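Local coordinates for periplasmic solute binding protein (Pectobacterium atrosepticum, PDB 4RY1) that probably binds a sugar in the periplasm and delivers it to an ABC-type transporter, as solute-binding proteins of family 1 do, at residues A[159-164]-A[169-174]; A[219-224]-A[376-381]; A[244-249]-A[254-259]. All coordinates share one frame; numbering follows the deposited sequence.

Contact 1: residues A[159-164]-A[169-174]; sequences LGVAQG and LDILTL
A162 and D170 mark the nearest backbone approach, with CA atoms 6.7 Å apart, where the irregular chain of 159-164 runs past the first turn of helix 169-183. The one direct hydrogen bond between the segments joins A162 N to D170 OD2 at 2.8 Å; its N-H...O angle of 173° makes it nearly straight, although the donor stands above the carboxylate plane, 40° out of it. With chi1 at 59°, D170 CG sits between its own backbone N and carbonyl carbon, and the carboxylate is carried toward the loop, where A162 CB also rests 3.4 Å from D170 OD2. Two waters widen the grip: one donates to both G160 O and D170 OD2, the other accepts from Q163 N and donates to D170 OD1. Both oxygens of this buried carboxylate are therefore engaged, and three successive peptide units of the loop, from G160 O to Q163 N, are tied directly or through water to one side chain. Alongside this polar patch, V161 CG1 lies 3.7 Å from D170 OD1, the two side chains crossing at about a right angle, and V161 CG2 meets I171 CG1 at 4.2 Å. L159 and L174 extend toward each other tip to tip, CD2 to CD2 at 4.1 Å, and M120 of strand 107-123 touches both. A type I beta turn from V161 to G164 reverses the loop. The whole is a loop-to-helix connection of the periplasmic binding protein fold, in which an aspartate on the first helical turn ties down the preceding loop.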
loop_
_atom_site.group_PDB
_atom_site.type_symbol
_atom_site.label_atom_id
_atom_site.label_comp_id
_atom_site.label_asym_id
_atom_site.label_seq_id
_atom_site.Cartn_x
_atom_site.Cartn_y
_atom_site.Cartn_z
ATOM N N LEU A 159 18.368 -3.213 -1.174
ATOM C CA LEU A 159 17.020 -2.709 -0.913
ATOM C C LEU A 159 17.033 -1.204 -0.656
ATOM O O LEU A 159 17.898 -0.704 0.067
ATOM C CB LEU A 159 16.483 -3.450 0.317
ATOM C CG LEU A 159 15.081 -3.177 0.844
ATOM C CD1 LEU A 159 14.069 -3.503 -0.231
ATOM C CD2 LEU A 159 14.806 -3.948 2.137
ATOM N N GLY A 160 16.068 -0.489 -1.245
ATOM C CA GLY A 160 15.857 0.925 -0.949
ATOM C C GLY A 160 14.715 1.124 0.028
ATOM O O GLY A 160 14.166 0.187 0.608
ATOM N N VAL A 161 14.401 2.394 0.231
ATOM C CA VAL A 161 13.359 2.842 1.114
ATOM C C VAL A 161 12.446 3.667 0.224
ATOM O O VAL A 161 12.867 4.673 -0.342
ATOM C CB VAL A 161 13.930 3.680 2.266
ATOM C CG1 VAL A 161 12.837 4.214 3.176
ATOM C CG2 VAL A 161 14.914 2.840 3.090
ATOM N N ALA A 162 11.212 3.197 0.065
ATOM C CA ALA A 162 10.330 3.605 -1.022
ATOM C C ALA A 162 9.960 5.091 -1.039
ATOM O O ALA A 162 9.720 5.653 -2.113
ATOM C CB ALA A 162 9.076 2.748 -0.982
ATOM N N GLN A 163 9.891 5.703 0.134
ATOM C CA GLN A 163 9.590 7.139 0.257
ATOM C C GLN A 163 10.707 7.877 1.003
ATOM O O GLN A 163 10.508 8.972 1.524
ATOM C CB GLN A 163 8.207 7.334 0.889
ATOM C CG GLN A 163 7.077 6.816 -0.002
ATOM C CD GLN A 163 5.681 7.054 0.535
ATOM O OE1 GLN A 163 5.388 8.103 1.091
ATOM N NE2 GLN A 163 4.794 6.088 0.326
ATOM N N GLY A 164 11.895 7.272 1.008
ATOM C CA GLY A 164 13.124 7.969 1.422
ATOM C C GLY A 164 13.067 8.465 2.855
ATOM O O GLY A 164 12.801 7.699 3.782
ATOM N N LEU A 169 7.305 3.992 6.275
ATOM C CA LEU A 169 6.285 2.976 6.542
ATOM C C LEU A 169 6.673 1.623 5.952
ATOM O O LEU A 169 6.375 0.571 6.526
ATOM C CB LEU A 169 4.933 3.399 5.964
ATOM C CG LEU A 169 3.785 2.380 6.031
ATOM C CD1 LEU A 169 3.465 1.950 7.447
ATOM C CD2 LEU A 169 2.533 2.923 5.372
ATOM N N ASP A 170 7.309 1.621 4.785
ATOM C CA ASP A 170 7.699 0.333 4.175
ATOM C C ASP A 170 8.573 -0.508 5.105
ATOM O O ASP A 170 8.322 -1.697 5.289
ATOM C CB ASP A 170 8.361 0.466 2.799
ATOM C CG ASP A 170 9.620 1.306 2.786
ATOM O OD1 ASP A 170 9.872 2.110 3.699
ATOM O OD2 ASP A 170 10.343 1.175 1.794
ATOM N N ILE A 171 9.594 0.102 5.699
ATOM C CA ILE A 171 10.497 -0.674 6.565
ATOM C C ILE A 171 9.840 -0.965 7.915
ATOM O O ILE A 171 10.091 -2.038 8.484
ATOM C CB ILE A 171 11.888 -0.035 6.716
ATOM C CG1 ILE A 171 12.498 0.283 5.345
ATOM C CG2 ILE A 171 12.814 -0.943 7.536
ATOM C CD1 ILE A 171 12.656 -0.883 4.397
ATOM N N LEU A 172 8.969 -0.082 8.392
ATOM C CA LEU A 172 8.148 -0.401 9.579
ATOM C C LEU A 172 7.339 -1.665 9.323
ATOM O O LEU A 172 7.220 -2.539 10.175
ATOM C CB LEU A 172 7.210 0.739 9.932
ATOM C CG LEU A 172 6.259 0.480 11.097
ATOM C CD1 LEU A 172 7.051 0.305 12.369
ATOM C CD2 LEU A 172 5.283 1.639 11.220
ATOM N N THR A 173 6.778 -1.751 8.125
ATOM C CA THR A 173 5.918 -2.871 7.765
ATOM C C THR A 173 6.747 -4.131 7.580
ATOM O O THR A 173 6.339 -5.222 7.950
ATOM C CB THR A 173 5.111 -2.550 6.495
ATOM O OG1 THR A 173 4.379 -1.343 6.720
ATOM C CG2 THR A 173 4.171 -3.667 6.167
ATOM N N LEU A 174 7.932 -3.979 7.003
ATOM C CA LEU A 174 8.868 -5.100 6.867
ATOM C C LEU A 174 9.222 -5.683 8.259
ATOM O O LEU A 174 9.217 -6.901 8.470
ATOM C CB LEU A 174 10.137 -4.657 6.144
ATOM C CG LEU A 174 11.120 -5.759 5.725
ATOM C CD1 LEU A 174 10.559 -6.641 4.629
ATOM C CD2 LEU A 174 12.450 -5.161 5.285
HETATM O O HOH W 1 11.517 -0.789 0.272
HETATM O O HOH W 2 9.583 4.539 2.616
#

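Contact 2: residues A[219-224]-A[376-381]; sequences PDQRYF and LWTTSL
Q221 is the residue of 219-224 that meets helix 371-385 most closely, its CA 7.3 Å from that of L381, and the chain leading to it prepares the helix start. P219 comes first, its CB 3.3 Å above the plane of the Y223 ring and displaced toward the rim. D220 follows as the N-cap of helix 221-225: its OD1 accepts from Y223 N at 2.9 Å, nearly along the C-O axis of the carboxylate and with an N-H...O angle of 161°, which is evidence of a true capping bond. Q221 then opens the helix. Q221 CG packs against L381 CB at 4.3 Å. Q221 OE1 lies 4.3 Å from the methyl T378 CG2, a contact without a hydrogen bond. Chi1, chi2 and chi3 of Q221 all lie between -68° and -79°, and this bent chain places OE1 by Q382 NE2 of the long helix, from which it accepts, and NE2 by G164 of loop 159-164; the amide is held at both ends. The arrangement is a capped short helix set against a long one in an all-buried seam of the binding-protein fold, joining parts of the chain more than 150 residues apart. D385 of the long helix accepts from Q221 N through its carboxylate, and its carbonyl O accepts from R222 NE. Y223 and F224 take no part in this contact; Y223 CD1 stands 3.7 Å above the F224 ring, over its centre. On the long helix, L381 CD1 stands 3.4 Å above the W377 ring, toward its rim.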
loop_
_atom_site.group_PDB
_atom_site.type_symbol
_atom_site.label_atom_id
_atom_site.label_comp_id
_atom_site.label_asym_id
_atom_site.label_seq_id
_atom_site.Cartn_x
_atom_site.Cartn_y
_atom_site.Cartn_z
ATOM N N PRO A 219 20.149 1.909 2.526
ATOM C CA PRO A 219 20.814 3.144 2.933
ATOM C C PRO A 219 20.147 3.780 4.131
ATOM O O PRO A 219 18.972 3.528 4.398
ATOM C CB PRO A 219 20.636 4.072 1.729
ATOM C CG PRO A 219 20.181 3.198 0.608
ATOM C CD PRO A 219 19.382 2.112 1.291
ATOM N N ASP A 220 20.893 4.624 4.828
ATOM C CA ASP A 220 20.375 5.310 6.005
ATOM C C ASP A 220 19.601 6.571 5.642
ATOM O O ASP A 220 19.450 6.912 4.466
ATOM C CB ASP A 220 21.502 5.555 7.024
ATOM C CG ASP A 220 22.470 6.639 6.609
ATOM O OD1 ASP A 220 22.264 7.300 5.574
ATOM O OD2 ASP A 220 23.464 6.813 7.335
ATOM N N GLN A 221 19.100 7.262 6.653
ATOM C CA GLN A 221 18.265 8.432 6.392
ATOM C C GLN A 221 19.084 9.655 5.941
ATOM O O GLN A 221 18.532 10.570 5.315
ATOM C CB GLN A 221 17.378 8.775 7.576
ATOM C CG GLN A 221 16.298 7.738 7.793
ATOM C CD GLN A 221 15.176 7.949 6.812
ATOM O OE1 GLN A 221 14.460 8.946 6.907
ATOM N NE2 GLN A 221 15.026 7.043 5.855
ATOM N N ARG A 222 20.382 9.673 6.254
ATOM C CA ARG A 222 21.282 10.708 5.717
ATOM C C ARG A 222 21.363 10.598 4.185
ATOM O O ARG A 222 21.263 11.596 3.461
ATOM C CB ARG A 222 22.684 10.599 6.310
ATOM C CG ARG A 222 22.771 10.856 7.813
ATOM C CD ARG A 222 24.210 10.716 8.257
ATOM N NE ARG A 222 24.492 11.112 9.629
ATOM C CZ ARG A 222 24.815 12.344 10.030
ATOM N NH1 ARG A 222 24.830 13.377 9.191
ATOM N NH2 ARG A 222 25.085 12.543 11.310
ATOM N N TYR A 223 21.476 9.368 3.712
ATOM C CA TYR A 223 21.509 9.094 2.266
ATOM C C TYR A 223 20.226 9.626 1.620
ATOM O O TYR A 223 20.261 10.370 0.651
ATOM C CB TYR A 223 21.671 7.600 2.012
ATOM C CG TYR A 223 21.568 7.136 0.592
ATOM C CD1 TYR A 223 20.322 6.986 -0.011
ATOM C CD2 TYR A 223 22.683 6.770 -0.128
ATOM C CE1 TYR A 223 20.196 6.500 -1.306
ATOM C CE2 TYR A 223 22.571 6.287 -1.426
ATOM C CZ TYR A 223 21.320 6.159 -2.021
ATOM O OH TYR A 223 21.171 5.661 -3.307
ATOM N N PHE A 224 19.080 9.231 2.153
ATOM C CA PHE A 224 17.817 9.632 1.519
ATOM C C PHE A 224 17.591 11.141 1.610
ATOM O O PHE A 224 17.096 11.760 0.660
ATOM C CB PHE A 224 16.635 8.797 2.009
ATOM C CG PHE A 224 16.686 7.402 1.466
ATOM C CD1 PHE A 224 16.422 7.170 0.121
ATOM C CD2 PHE A 224 17.097 6.340 2.263
ATOM C CE1 PHE A 224 16.540 5.894 -0.411
ATOM C CE2 PHE A 224 17.189 5.060 1.739
ATOM C CZ PHE A 224 16.941 4.842 0.397
ATOM N N LEU A 376 6.372 9.601 13.569
ATOM C CA LEU A 376 7.123 9.369 14.798
ATOM C C LEU A 376 8.211 8.313 14.574
ATOM O O LEU A 376 9.352 8.477 14.989
ATOM C CB LEU A 376 6.191 8.955 15.936
ATOM C CG LEU A 376 6.857 9.023 17.311
ATOM C CD1 LEU A 376 7.191 10.456 17.695
ATOM C CD2 LEU A 376 5.986 8.403 18.388
ATOM N N TRP A 377 7.837 7.220 13.922
ATOM C CA TRP A 377 8.783 6.188 13.476
ATOM C C TRP A 377 9.901 6.788 12.623
ATOM O O TRP A 377 11.092 6.566 12.866
ATOM C CB TRP A 377 8.023 5.108 12.689
ATOM C CG TRP A 377 8.836 4.146 11.892
ATOM C CD1 TRP A 377 8.954 4.121 10.531
ATOM C CD2 TRP A 377 9.608 3.028 12.373
ATOM N NE1 TRP A 377 9.756 3.089 10.143
ATOM C CE2 TRP A 377 10.171 2.395 11.243
ATOM C CE3 TRP A 377 9.886 2.510 13.641
ATOM C CZ2 TRP A 377 10.956 1.261 11.336
ATOM C CZ3 TRP A 377 10.688 1.386 13.737
ATOM C CH2 TRP A 377 11.228 0.780 12.599
ATOM N N THR A 378 9.496 7.565 11.628
ATOM C CA THR A 378 10.430 8.154 10.657
ATOM C C THR A 378 11.445 9.075 11.333
ATOM O O THR A 378 12.664 8.948 11.127
ATOM C CB THR A 378 9.642 8.890 9.557
ATOM O OG1 THR A 378 8.812 7.934 8.863
ATOM C CG2 THR A 378 10.565 9.592 8.573
ATOM N N THR A 379 10.934 9.958 12.183
ATOM C CA THR A 379 11.795 10.866 12.952
ATOM C C THR A 379 12.688 10.098 13.949
ATOM O O THR A 379 13.846 10.479 14.187
ATOM C CB THR A 379 10.989 12.001 13.601
ATOM O OG1 THR A 379 10.000 11.469 14.480
ATOM C CG2 THR A 379 10.318 12.844 12.535
ATOM N N SER A 380 12.172 9.008 14.498
ATOM C CA SER A 380 12.980 8.163 15.392
ATOM C C SER A 380 14.148 7.547 14.640
ATOM O O SER A 380 15.265 7.506 15.152
ATOM C CB SER A 380 12.150 7.048 16.015
ATOM O OG SER A 380 11.136 7.582 16.845
ATOM N N LEU A 381 13.896 7.051 13.430
ATOM C CA LEU A 381 14.994 6.510 12.601
ATOM C C LEU A 381 16.051 7.576 12.288
ATOM O O LEU A 381 17.244 7.293 12.285
ATOM C CB LEU A 381 14.466 5.922 11.284
ATOM C CG LEU A 381 13.440 4.813 11.468
ATOM C CD1 LEU A 381 13.080 4.282 10.090
ATOM C CD2 LEU A 381 13.860 3.693 12.398
#

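Contact 3: residues A[244-249]-A[254-259]; sequences AGMYLW and YTYSSN
L248 sets its CD2 methyl over the Y256 ring: CD2 stands 3.8 Å from the ring centroid and only 9° off the normal, a CH-pi contact over the face. The other methyl, L248 CD1, lies toward the root of the tyrosine, 3.7 Å from Y256 CB, and the two branches of one leucine cover the ring centre and its attachment together. M246, two residues earlier, adds a looser approach, M246 CG to Y256 CD2 at 4.4 Å, oblique to the ring. With L248 CG anti to its carbonyl carbon (chi1 -61°), the forked end of the leucine is brought up to the ring, and the two side chains cross at a slant across the 8.8 Å between the L248 and Y256 CA atoms. The motif is a strand followed closely by a short helix, strand 245-249 and helix 253-257, with alternate strand residues directed to the helix. That strand pairs antiparallel with 107-123 in the mixed sheet of the binding-protein fold, and its backbone bonds to I121 and S119 place M246 and L248. Between them Y247 packs on T173 and L174 of helix 169-183. Y256 is held beyond the leucine as well: its OH bonds to A162, its ring meets Y233 edge-to-face, and its carbonyl O accepts from W238 NE1. Farther along the same chain, S258 OG closes back on T255 O at 2.7 Å.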
loop_
_atom_site.group_PDB
_atom_site.type_symbol
_atom_site.label_atom_id
_atom_site.label_comp_id
_atom_site.label_asym_id
_atom_site.label_seq_id
_atom_site.Cartn_x
_atom_site.Cartn_y
_atom_site.Cartn_z
ATOM N N ALA A 244 18.659 -1.858 -5.396
ATOM C CA ALA A 244 18.355 -3.066 -6.150
ATOM C C ALA A 244 17.076 -3.786 -5.712
ATOM O O ALA A 244 16.814 -4.913 -6.119
ATOM C CB ALA A 244 19.528 -4.019 -6.112
ATOM N N GLY A 245 16.263 -3.122 -4.914
ATOM C CA GLY A 245 15.041 -3.723 -4.420
ATOM C C GLY A 245 14.145 -2.676 -3.813
ATOM O O GLY A 245 14.620 -1.651 -3.340
ATOM N N MET A 246 12.855 -2.993 -3.779
ATOM C CA MET A 246 11.876 -2.250 -2.991
ATOM C C MET A 246 10.846 -3.222 -2.434
ATOM O O MET A 246 10.497 -4.206 -3.086
ATOM C CB MET A 246 11.162 -1.182 -3.837
ATOM C CG MET A 246 12.009 0.028 -4.177
ATOM S SD MET A 246 12.451 1.186 -2.839
ATOM C CE MET A 246 13.704 2.104 -3.784
ATOM N N TYR A 247 10.359 -2.915 -1.239
ATOM C CA TYR A 247 9.298 -3.671 -0.577
ATOM C C TYR A 247 8.007 -2.891 -0.767
ATOM O O TYR A 247 7.644 -2.061 0.053
ATOM C CB TYR A 247 9.630 -3.850 0.912
ATOM C CG TYR A 247 8.666 -4.633 1.754
ATOM C CD1 TYR A 247 8.400 -5.973 1.503
ATOM C CD2 TYR A 247 8.076 -4.056 2.872
ATOM C CE1 TYR A 247 7.552 -6.700 2.332
ATOM C CE2 TYR A 247 7.235 -4.783 3.701
ATOM C CZ TYR A 247 6.986 -6.105 3.435
ATOM O OH TYR A 247 6.134 -6.800 4.285
ATOM N N LEU A 248 7.309 -3.181 -1.857
ATOM C CA LEU A 248 6.173 -2.365 -2.306
ATOM C C LEU A 248 4.867 -3.092 -2.137
ATOM O O LEU A 248 4.808 -4.315 -2.261
ATOM C CB LEU A 248 6.308 -2.057 -3.798
ATOM C CG LEU A 248 7.536 -1.270 -4.206
ATOM C CD1 LEU A 248 7.608 -1.170 -5.728
ATOM C CD2 LEU A 248 7.566 0.102 -3.550
ATOM N N TRP A 249 3.785 -2.334 -1.964
ATOM C CA TRP A 249 2.465 -2.884 -2.281
ATOM C C TRP A 249 2.483 -3.246 -3.773
ATOM O O TRP A 249 2.964 -2.452 -4.591
ATOM C CB TRP A 249 1.356 -1.873 -2.023
ATOM C CG TRP A 249 1.152 -1.505 -0.604
ATOM C CD1 TRP A 249 1.343 -0.275 -0.039
ATOM C CD2 TRP A 249 0.681 -2.365 0.448
ATOM N NE1 TRP A 249 1.014 -0.330 1.292
ATOM C CE2 TRP A 249 0.613 -1.595 1.611
ATOM C CE3 TRP A 249 0.293 -3.718 0.510
ATOM C CZ2 TRP A 249 0.197 -2.129 2.838
ATOM C CZ3 TRP A 249 -0.123 -4.246 1.724
ATOM C CH2 TRP A 249 -0.173 -3.449 2.869
ATOM N N TYR A 254 3.494 -0.426 -10.820
ATOM C CA TYR A 254 3.449 0.359 -12.065
ATOM C C TYR A 254 4.134 1.708 -11.852
ATOM O O TYR A 254 4.924 2.157 -12.669
ATOM C CB TYR A 254 2.009 0.548 -12.566
ATOM C CG TYR A 254 1.488 -0.567 -13.440
ATOM C CD1 TYR A 254 1.919 -1.879 -13.277
ATOM C CD2 TYR A 254 0.556 -0.308 -14.417
ATOM C CE1 TYR A 254 1.443 -2.896 -14.087
ATOM C CE2 TYR A 254 0.073 -1.321 -15.223
ATOM C CZ TYR A 254 0.526 -2.618 -15.050
ATOM O OH TYR A 254 0.084 -3.651 -15.868
ATOM N N THR A 255 3.845 2.340 -10.722
ATOM C CA THR A 255 4.478 3.615 -10.382
ATOM C C THR A 255 6.002 3.513 -10.313
ATOM O O THR A 255 6.736 4.363 -10.839
ATOM C CB THR A 255 3.935 4.160 -9.057
ATOM O OG1 THR A 255 2.515 4.337 -9.166
ATOM C CG2 THR A 255 4.613 5.474 -8.696
ATOM N N TYR A 256 6.500 2.494 -9.615
ATOM C CA TYR A 256 7.962 2.323 -9.492
ATOM C C TYR A 256 8.639 1.841 -10.771
ATOM O O TYR A 256 9.838 2.050 -10.971
ATOM C CB TYR A 256 8.348 1.449 -8.275
ATOM C CG TYR A 256 8.247 2.273 -7.012
ATOM C CD1 TYR A 256 7.014 2.632 -6.513
ATOM C CD2 TYR A 256 9.389 2.760 -6.362
ATOM C CE1 TYR A 256 6.888 3.426 -5.390
ATOM C CE2 TYR A 256 9.277 3.574 -5.235
ATOM C CZ TYR A 256 8.022 3.890 -4.744
ATOM O OH TYR A 256 7.827 4.718 -3.652
ATOM N N SER A 257 7.856 1.231 -11.652
ATOM C CA SER A 257 8.346 0.790 -12.942
ATOM C C SER A 257 8.400 1.928 -13.961
ATOM O O SER A 257 9.129 1.841 -14.949
ATOM C CB SER A 257 7.437 -0.316 -13.484
ATOM O OG SER A 257 7.630 -1.527 -12.784
ATOM N N SER A 258 7.662 3.005 -13.679
ATOM C CA SER A 258 7.281 4.015 -14.691
ATOM C C SER A 258 8.480 4.742 -15.308
ATOM O O SER A 258 8.483 5.044 -16.496
ATOM C CB SER A 258 6.257 5.018 -14.113
ATOM O OG SER A 258 6.812 5.886 -13.120
ATOM N N ASN A 259 9.512 4.989 -14.507
ATOM C CA ASN A 259 10.709 5.711 -14.991
ATOM C C ASN A 259 11.962 4.827 -15.191
ATOM O O ASN A 259 13.067 5.344 -15.415
ATOM C CB ASN A 259 11.019 6.893 -14.059
ATOM C CG ASN A 259 9.819 7.816 -13.862
ATOM O OD1 ASN A 259 9.172 8.234 -14.825
ATOM N ND2 ASN A 259 9.530 8.153 -12.621
#

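How the contacts relate
Contact 1 lies between the other two, its centre 10 Å from that of contact 2 and 11 Å from that of contact 3, whereas contacts 2 and 3 are 20 Å apart between centres and do not touch. Probable hydrogen bonds make both joins. Toward contact 2, G164 O lies 3.1 Å from Q221 NE2, and V161 CG2 packs on F224 CE2 at 3.5 Å. Toward contact 3, A162 O lies 2.6 Å from Y256 OH and G160 N lies 2.8 Å from G245 O. Loop 159-164 thus bridges both. A bound glycerol, probably from the crystallisation liquor, accompanies contacts 1 and 3: it lies about 4 Å from the L174 side chain and hydrogen-bonds to Y247 OH.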